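Local structure of dihydrofolate reductase, putative (Aspergillus flavus, 6DRS) at residues P52-G63 / G148-G158. The protein probably catalyses the NADPH-dependent reduction of dihydrofolate to tetrahydrofolate and is held here with an antifolate inhibitor and NADP. Numbering follows the deposited sequence.
With NAP (NADP nicotinamide-adenine-dinucleotide phosphate), chain H; SO4 (sulfate ion), chain F.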
ATOM      1  N   PRO A  52     -15.077  -2.467  -0.691  1.00 14.64           N
ATOM      2  CA  PRO A  52     -15.560  -3.848  -0.766  1.00 16.00           C
ATOM      3  C   PRO A  52     -17.099  -3.900  -0.828  1.00 18.82           C
ATOM      4  O   PRO A  52     -17.653  -4.955  -1.122  1.00 20.91           O
ATOM      5  CB  PRO A  52     -15.068  -4.504   0.540  1.00 15.57           C
ATOM      6  CG  PRO A  52     -14.993  -3.337   1.519  1.00 14.80           C
ATOM      7  CD  PRO A  52     -14.608  -2.139   0.665  1.00 14.54           C
ATOM      8  N   ARG A  53     -17.775  -2.795  -0.503  1.00 19.89           N
ATOM      9  CA  ARG A  53     -19.216  -2.675  -0.678  1.00 20.87           C
ATOM     10  C   ARG A  53     -19.596  -1.194  -0.705  1.00 19.76           C
ATOM     11  O   ARG A  53     -18.811  -0.349  -0.290  1.00 19.46           O
ATOM     12  CB  ARG A  53     -19.961  -3.416   0.437  1.00 22.19           C
ATOM     13  CG  ARG A  53     -19.720  -2.864   1.830  1.00 23.83           C
ATOM     14  CD  ARG A  53     -19.947  -3.950   2.855  1.00 25.47           C
ATOM     15  NE  ARG A  53     -19.829  -3.346   4.170  1.00 28.89           N
ATOM     16  CZ  ARG A  53     -18.675  -3.187   4.821  1.00 31.50           C
ATOM     17  NH1 ARG A  53     -17.578  -3.796   4.387  1.00 33.41           N
ATOM     18  NH2 ARG A  53     -18.625  -2.421   5.902  1.00 31.01           N
ATOM     19  N   PRO A  54     -20.822  -0.886  -1.155  1.00 19.85           N
ATOM     20  CA  PRO A  54     -21.203   0.496  -1.389  1.00 17.96           C
ATOM     21  C   PRO A  54     -21.193   1.256  -0.063  1.00 17.67           C
ATOM     22  O   PRO A  54     -21.429   0.667   1.000  1.00 17.28           O
ATOM     23  CB  PRO A  54     -22.603   0.406  -2.018  1.00 18.67           C
ATOM     24  CG  PRO A  54     -22.593  -0.990  -2.612  1.00 19.73           C
ATOM     25  CD  PRO A  54     -21.967  -1.755  -1.470  1.00 19.63           C
ATOM     26  N   GLY A  55     -20.843   2.536  -0.138  1.00 18.37           N
ATOM     27  CA  GLY A  55     -20.872   3.417   1.026  1.00 18.48           C
ATOM     28  C   GLY A  55     -19.766   3.134   2.028  1.00 18.09           C
ATOM     29  O   GLY A  55     -19.932   3.469   3.188  1.00 20.69           O
ATOM     30  N   THR A  56     -18.652   2.510   1.625  1.00 16.65           N
ATOM     31  CA  THR A  56     -17.522   2.329   2.552  1.00 15.20           C
ATOM     32  C   THR A  56     -16.265   2.985   1.976  1.00 14.18           C
ATOM     33  O   THR A  56     -16.188   3.293   0.789  1.00 12.53           O
ATOM     34  CB  THR A  56     -17.274   0.857   2.894  1.00 15.11           C
ATOM     35  OG1 THR A  56     -17.006   0.212   1.648  1.00 15.03           O
ATOM     36  CG2 THR A  56     -18.469   0.213   3.564  1.00 15.20           C
ATOM     37  N   THR A  57     -15.304   3.226   2.860  1.00 14.80           N
ATOM     38  CA  THR A  57     -14.023   3.827   2.467  1.00 14.65           C
ATOM     39  C   THR A  57     -12.900   2.953   3.028  1.00 13.94           C
ATOM     40  O   THR A  57     -12.967   2.563   4.193  1.00 13.67           O
ATOM     41  CB  THR A  57     -13.911   5.287   2.917  1.00 14.29           C
ATOM     42  OG1 THR A  57     -14.889   6.049   2.199  1.00 14.42           O
ATOM     43  CG2 THR A  57     -12.532   5.842   2.620  1.00 13.47           C
ATOM     44  N   ASN A  58     -11.902   2.628   2.190  1.00 14.28           N
ATOM     45  CA  ASN A  58     -10.763   1.839   2.669  1.00 14.14           C
ATOM     46  C   ASN A  58      -9.819   2.750   3.450  1.00 13.95           C
ATOM     47  O   ASN A  58      -9.761   3.974   3.158  1.00 13.54           O
ATOM     48  CB  ASN A  58      -9.983   1.185   1.524  1.00 14.52           C
ATOM     49  CG  ASN A  58     -10.846   0.259   0.698  1.00 14.50           C
ATOM     50  OD1 ASN A  58     -11.928  -0.136   1.140  1.00 15.34           O
ATOM     51  ND2 ASN A  58     -10.391  -0.050  -0.506  1.00 13.27           N
ATOM     52  N   ALA A  59      -9.142   2.146   4.437  1.00 13.16           N
ATOM     53  CA  ALA A  59      -8.057   2.788   5.185  1.00 13.46           C
ATOM     54  C   ALA A  59      -6.704   2.199   4.730  1.00 14.39           C
ATOM     55  O   ALA A  59      -6.587   0.967   4.478  1.00 14.12           O
ATOM     56  CB  ALA A  59      -8.241   2.571   6.671  1.00 12.78           C
ATOM     57  N   MET A  60      -5.689   3.065   4.636  1.00 13.62           N
ATOM     58  CA  MET A  60      -4.279   2.623   4.473  1.00 13.39           C
ATOM     59  C   MET A  60      -3.498   2.949   5.754  1.00 13.81           C
ATOM     60  O   MET A  60      -3.452   4.093   6.183  1.00 12.95           O
ATOM     61  CB  MET A  60      -3.634   3.323   3.279  1.00 12.07           C
ATOM     62  CG  MET A  60      -4.300   2.933   1.995  1.00 11.86           C
ATOM     63  SD  MET A  60      -3.544   3.829   0.668  1.00 13.49           S
ATOM     64  CE  MET A  60      -3.816   5.528   1.190  1.00 12.96           C
ATOM     65  N   ILE A  61      -2.937   1.945   6.407  1.00 14.94           N
ATOM     66  CA  ILE A  61      -2.106   2.253   7.563  1.00 16.08           C
ATOM     67  C   ILE A  61      -0.635   2.302   7.128  1.00 17.05           C
ATOM     68  O   ILE A  61      -0.158   1.369   6.461  1.00 18.42           O
ATOM     69  CB  ILE A  61      -2.394   1.265   8.698  1.00 16.95           C
ATOM     70  CG1 ILE A  61      -3.877   1.370   9.058  1.00 17.01           C
ATOM     71  CG2 ILE A  61      -1.510   1.563   9.906  1.00 17.56           C
ATOM     72  CD1 ILE A  61      -4.339   0.312  10.028  1.00 19.03           C
ATOM     73  N   MET A  62       0.052   3.403   7.466  1.00 15.25           N
ATOM     74  CA  MET A  62       1.424   3.633   6.999  1.00 15.73           C
ATOM     75  C   MET A  62       2.311   4.187   8.129  1.00 17.14           C
ATOM     76  O   MET A  62       1.846   4.863   9.049  1.00 17.95           O
ATOM     77  CB  MET A  62       1.439   4.594   5.806  1.00 14.73           C
ATOM     78  CG  MET A  62       1.079   6.017   6.171  1.00 14.28           C
ATOM     79  SD  MET A  62       0.551   6.917   4.702  1.00 15.05           S
ATOM     80  CE  MET A  62      -1.178   6.420   4.672  1.00 15.59           C
ATOM     81  N   GLY A  63       3.617   3.901   8.063  1.00 18.69           N
ATOM     82  CA  GLY A  63       4.573   4.565   8.957  1.00 16.89           C
ATOM     83  C   GLY A  63       4.776   6.018   8.541  1.00 16.73           C
ATOM     84  O   GLY A  63       4.511   6.394   7.389  1.00 16.34           O
ATOM     85  N   GLY A 148     -19.232   0.962  10.461  1.00 29.17           N
ATOM     86  CA  GLY A 148     -19.650   0.151   9.299  1.00 25.31           C
ATOM     87  C   GLY A 148     -19.391   0.867   7.984  1.00 24.29           C
ATOM     88  O   GLY A 148     -19.614   0.295   6.914  1.00 22.98           O
ATOM     89  N   GLY A 149     -18.925   2.119   8.066  1.00 22.36           N
ATOM     90  CA  GLY A 149     -18.424   2.826   6.886  1.00 21.35           C
ATOM     91  C   GLY A 149     -16.976   2.437   6.568  1.00 20.24           C
ATOM     92  O   GLY A 149     -16.453   2.790   5.484  1.00 20.32           O
ATOM     93  N   LEU A 150     -16.300   1.721   7.486  1.00 18.12           N
ATOM     94  CA  LEU A 150     -14.919   1.244   7.196  1.00 15.68           C
ATOM     95  C   LEU A 150     -14.989   0.163   6.110  1.00 16.41           C
ATOM     96  O   LEU A 150     -15.761  -0.787   6.263  1.00 16.15           O
ATOM     97  CB  LEU A 150     -14.247   0.721   8.469  1.00 14.76           C
ATOM     98  CG  LEU A 150     -12.768   0.303   8.346  1.00 13.97           C
ATOM     99  CD1 LEU A 150     -11.904   1.443   7.842  1.00 13.23           C
ATOM    100  CD2 LEU A 150     -12.214  -0.190   9.674  1.00 13.28           C
ATOM    101  N   GLY A 151     -14.260   0.357   4.994  1.00 15.14           N
ATOM    102  CA  GLY A 151     -14.079  -0.687   3.970  1.00 15.23           C
ATOM    103  C   GLY A 151     -12.907  -1.609   4.274  1.00 15.48           C
ATOM    104  O   GLY A 151     -12.744  -2.058   5.383  1.00 16.48           O
ATOM    105  N   SER A 152     -12.070  -1.905   3.283  1.00 17.66           N
ATOM    106  CA  SER A 152     -10.896  -2.795   3.506  1.00 17.03           C
ATOM    107  C   SER A 152      -9.747  -2.031   4.198  1.00 17.10           C
ATOM    108  O   SER A 152      -9.577  -0.843   3.990  1.00 15.69           O
ATOM    109  CB  SER A 152     -10.448  -3.365   2.213  1.00 16.60           C
ATOM    110  OG  SER A 152     -11.543  -3.994   1.578  1.00 16.11           O
ATOM    111  N   VAL A 153      -8.969  -2.720   5.024  1.00 17.33           N
ATOM    112  CA  VAL A 153      -7.777  -2.116   5.654  1.00 17.61           C
ATOM    113  C   VAL A 153      -6.512  -2.709   5.017  1.00 17.06           C
ATOM    114  O   VAL A 153      -6.301  -3.930   4.978  1.00 16.85           O
ATOM    115  CB  VAL A 153      -7.788  -2.281   7.183  1.00 17.55           C
ATOM    116  CG1 VAL A 153      -6.536  -1.687   7.823  1.00 17.73           C
ATOM    117  CG2 VAL A 153      -9.049  -1.677   7.787  1.00 17.98           C
ATOM    118  N   PHE A 154      -5.672  -1.814   4.532  1.00 16.88           N
ATOM    119  CA  PHE A 154      -4.403  -2.159   3.927  1.00 15.62           C
ATOM    120  C   PHE A 154      -3.277  -1.622   4.803  1.00 16.07           C
ATOM    121  O   PHE A 154      -3.366  -0.486   5.281  1.00 16.87           O
ATOM    122  CB  PHE A 154      -4.259  -1.471   2.571  1.00 15.72           C
ATOM    123  CG  PHE A 154      -5.152  -2.070   1.528  1.00 16.90           C
ATOM    124  CD1 PHE A 154      -4.764  -3.209   0.840  1.00 16.91           C
ATOM    125  CD2 PHE A 154      -6.423  -1.548   1.300  1.00 18.77           C
ATOM    126  CE1 PHE A 154      -5.613  -3.792  -0.090  1.00 18.22           C
ATOM    127  CE2 PHE A 154      -7.264  -2.120   0.350  1.00 19.00           C
ATOM    128  CZ  PHE A 154      -6.857  -3.241  -0.342  1.00 18.15           C
ATOM    129  N   VAL A 155      -2.236  -2.428   4.993  1.00 14.51           N
ATOM    130  CA  VAL A 155      -0.968  -1.915   5.543  1.00 14.36           C
ATOM    131  C   VAL A 155      -0.033  -1.609   4.369  1.00 14.04           C
ATOM    132  O   VAL A 155       0.355  -2.538   3.658  1.00 13.79           O
ATOM    133  CB  VAL A 155      -0.337  -2.941   6.490  1.00 14.28           C
ATOM    134  CG1 VAL A 155       1.086  -2.537   6.896  1.00 13.64           C
ATOM    135  CG2 VAL A 155      -1.212  -3.154   7.710  1.00 13.15           C
ATOM    136  N   ILE A 156       0.260  -0.323   4.143  1.00 13.46           N
ATOM    137  CA  ILE A 156       0.968   0.092   2.928  1.00 13.90           C
ATOM    138  C   ILE A 156       2.464   0.352   3.183  1.00 14.51           C
ATOM    139  O   ILE A 156       3.138   0.868   2.266  1.00 13.68           O
ATOM    140  CB  ILE A 156       0.277   1.282   2.221  1.00 13.53           C
ATOM    141  CG1 ILE A 156       0.427   2.606   2.990  1.00 13.03           C
ATOM    142  CG2 ILE A 156      -1.183   0.918   1.986  1.00 12.49           C
ATOM    143  CD1 ILE A 156       0.299   3.839   2.131  1.00 13.51           C
ATOM    144  N   GLY A 157       2.997  -0.029   4.352  1.00 14.71           N
ATOM    145  CA  GLY A 157       4.421   0.183   4.609  1.00 16.47           C
ATOM    146  C   GLY A 157       4.745   1.299   5.605  1.00 18.49           C
ATOM    147  O   GLY A 157       3.849   1.938   6.180  1.00 17.49           O
ATOM    148  N   GLY A 158       6.045   1.529   5.838  1.00 18.65           N
ATOM    149  CA  GLY A 158       7.116   0.755   5.188  1.00 18.67           C
ATOM    150  C   GLY A 158       7.594  -0.415   6.033  1.00 18.24           C
ATOM    151  O   GLY A 158       6.804  -1.084   6.695  1.00 20.41           O
TER
HETATM  152  PA  NAP H 307       8.189   3.325   7.852  1.00 16.47           P
HETATM  153  O1A NAP H 307       7.392   3.834   6.684  1.00 15.94           O
HETATM  154  O2A NAP H 307       8.064   2.017   8.544  1.00 15.21           O
HETATM  155  O5B NAP H 307       8.156   4.480   8.995  1.00 19.00           O
HETATM  156  C5B NAP H 307       9.018   4.498  10.149  1.00 19.26           C
HETATM  157  C4B NAP H 307       8.398   5.510  11.090  1.00 20.89           C
HETATM  158  O4B NAP H 307       7.118   5.034  11.511  1.00 21.63           O
HETATM  159  C3B NAP H 307       9.169   5.717  12.385  1.00 22.19           C
HETATM  160  O3B NAP H 307      10.205   6.694  12.206  1.00 19.81           O
HETATM  161  C2B NAP H 307       8.075   6.197  13.321  1.00 21.97           C
HETATM  162  O2B NAP H 307       7.696   7.529  12.979  1.00 20.75           O
HETATM  163  C1B NAP H 307       6.872   5.385  12.881  1.00 23.77           C
HETATM  164  N9A NAP H 307       6.774   4.150  13.639  1.00 25.51           N
HETATM  165  C8A NAP H 307       7.349   3.018  13.200  1.00 27.71           C
HETATM  166  N7A NAP H 307       7.111   2.019  14.076  1.00 30.01           N
HETATM  167  C5A NAP H 307       6.365   2.511  15.089  1.00 29.89           C
HETATM  168  C6A NAP H 307       5.781   1.960  16.333  1.00 30.79           C
HETATM  169  N6A NAP H 307       5.973   0.659  16.589  1.00 33.72           N
HETATM  170  N1A NAP H 307       5.066   2.753  17.160  1.00 29.98           N
HETATM  171  C2A NAP H 307       4.896   4.048  16.834  1.00 29.09           C
HETATM  172  N3A NAP H 307       5.407   4.616  15.709  1.00 28.77           N
HETATM  173  C4A NAP H 307       6.148   3.926  14.804  1.00 27.35           C
HETATM  174  O3  NAP H 307       9.749   3.606   7.423  1.00 18.04           O
HETATM  175  PN  NAP H 307      10.829   2.595   6.736  1.00 16.18           P
HETATM  176  O1N NAP H 307      10.726   1.230   7.274  1.00 15.30           O
HETATM  177  O2N NAP H 307      12.109   3.392   6.859  1.00 17.71           O
HETATM  178  O5D NAP H 307      10.372   2.613   5.204  1.00 14.77           O
HETATM  179  C5D NAP H 307      10.332   3.813   4.474  1.00 13.49           C
HETATM  180  C4D NAP H 307      10.956   3.416   3.155  1.00 13.54           C
HETATM  181  O4D NAP H 307      10.240   2.289   2.648  1.00 13.23           O
HETATM  182  C3D NAP H 307      10.938   4.477   2.080  1.00 13.46           C
HETATM  183  O3D NAP H 307      12.159   4.316   1.311  1.00 14.03           O
HETATM  184  C2D NAP H 307       9.734   4.090   1.264  1.00 12.45           C
HETATM  185  O2D NAP H 307       9.863   4.559  -0.055  1.00 11.87           O
HETATM  186  C1D NAP H 307       9.761   2.580   1.332  1.00 13.28           C
HETATM  187  N1N NAP H 307       8.433   1.977   1.089  1.00 14.26           N
HETATM  188  C2N NAP H 307       8.301   1.149   0.027  1.00 14.42           C
HETATM  189  C3N NAP H 307       7.065   0.549  -0.292  1.00 15.18           C
HETATM  190  C7N NAP H 307       6.956  -0.392  -1.490  1.00 15.37           C
HETATM  191  O7N NAP H 307       5.910  -1.010  -1.718  1.00 14.98           O
HETATM  192  N7N NAP H 307       8.031  -0.525  -2.288  1.00 14.23           N
HETATM  193  C4N NAP H 307       5.946   0.867   0.504  1.00 14.87           C
HETATM  194  C5N NAP H 307       6.121   1.732   1.586  1.00 14.83           C
HETATM  195  C6N NAP H 307       7.370   2.293   1.859  1.00 14.43           C
HETATM  196  P2B NAP H 307       8.300   8.797  13.764  1.00 20.56           P
HETATM  197  O1X NAP H 307       9.778   8.848  13.403  1.00 20.33           O
HETATM  198  O2X NAP H 307       7.610   9.959  13.080  1.00 19.19           O
HETATM  199  O3X NAP H 307       7.996   8.369  15.167  1.00 19.54           O
HETATM  200  S   SO4 F 305     -18.007   6.165   4.292  1.00 95.61           S
HETATM  201  O1  SO4 F 305     -18.311   6.729   2.951  1.00 91.23           O
HETATM  202  O2  SO4 F 305     -17.018   5.089   4.093  1.00 97.91           O
HETATM  203  O3  SO4 F 305     -17.425   7.172   5.214  1.00 98.56           O
HETATM  204  O4  SO4 F 305     -19.236   5.636   4.934  1.00 97.34           O
HETATM  205  O   HOH W   1     -21.311  -1.675   5.125  1.00 33.63           O
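Parallel strands 57-63 and 150-157 pair at the centre of the dihydrofolate reductase sheet and run to the NADP site, each leading to a glycine, Gly63 or Gly158, at the N-cap position of the following helix. Regular bonds such as Phe154 N to Ala59 O (2.9 Å) and Ile61 N to Phe154 O alternate along the pair. Between Thr57 and Ala59 the register slips by one residue, a beta bulge, and here the Asn58 side chain stands in for backbone: its OD1 accepts a hydrogen bond from Ser152 N at 2.8 Å, the donor lying above the amide plane. With CG anti to the carbonyl carbon (chi1 -59°), the amide also brings ND2 to the edge of the Phe154 ring, 3.8 Å from CE2, while ND2 donates to Thr48 O and Arg50 O. On the Phe154 face, Ile156 CG2 crosses to Met60 CB at 3.7 Å, and Ile156 CG1 lies alongside Met62 CB at 3.6 Å; Phe44 of helix 38-49 packs on both Met60 and Ile156. On the other face, Ile61 CD1 meets Val153 CG1 at 3.7 Å, where both side chains also touch Leu139 of helix 135-146. Gly63 N donates to Gly157 O (2.7 Å), and Gly158 N, after a cis peptide, donates to NAP O1A (2.8 Å). The strand pairing is consistent with a role in positioning Gly158 N for this cofactor phosphate oxygen, while Ile156, whose carbonyl makes a weak hydrogen bond to the inhibitor, is wedged against two methionines.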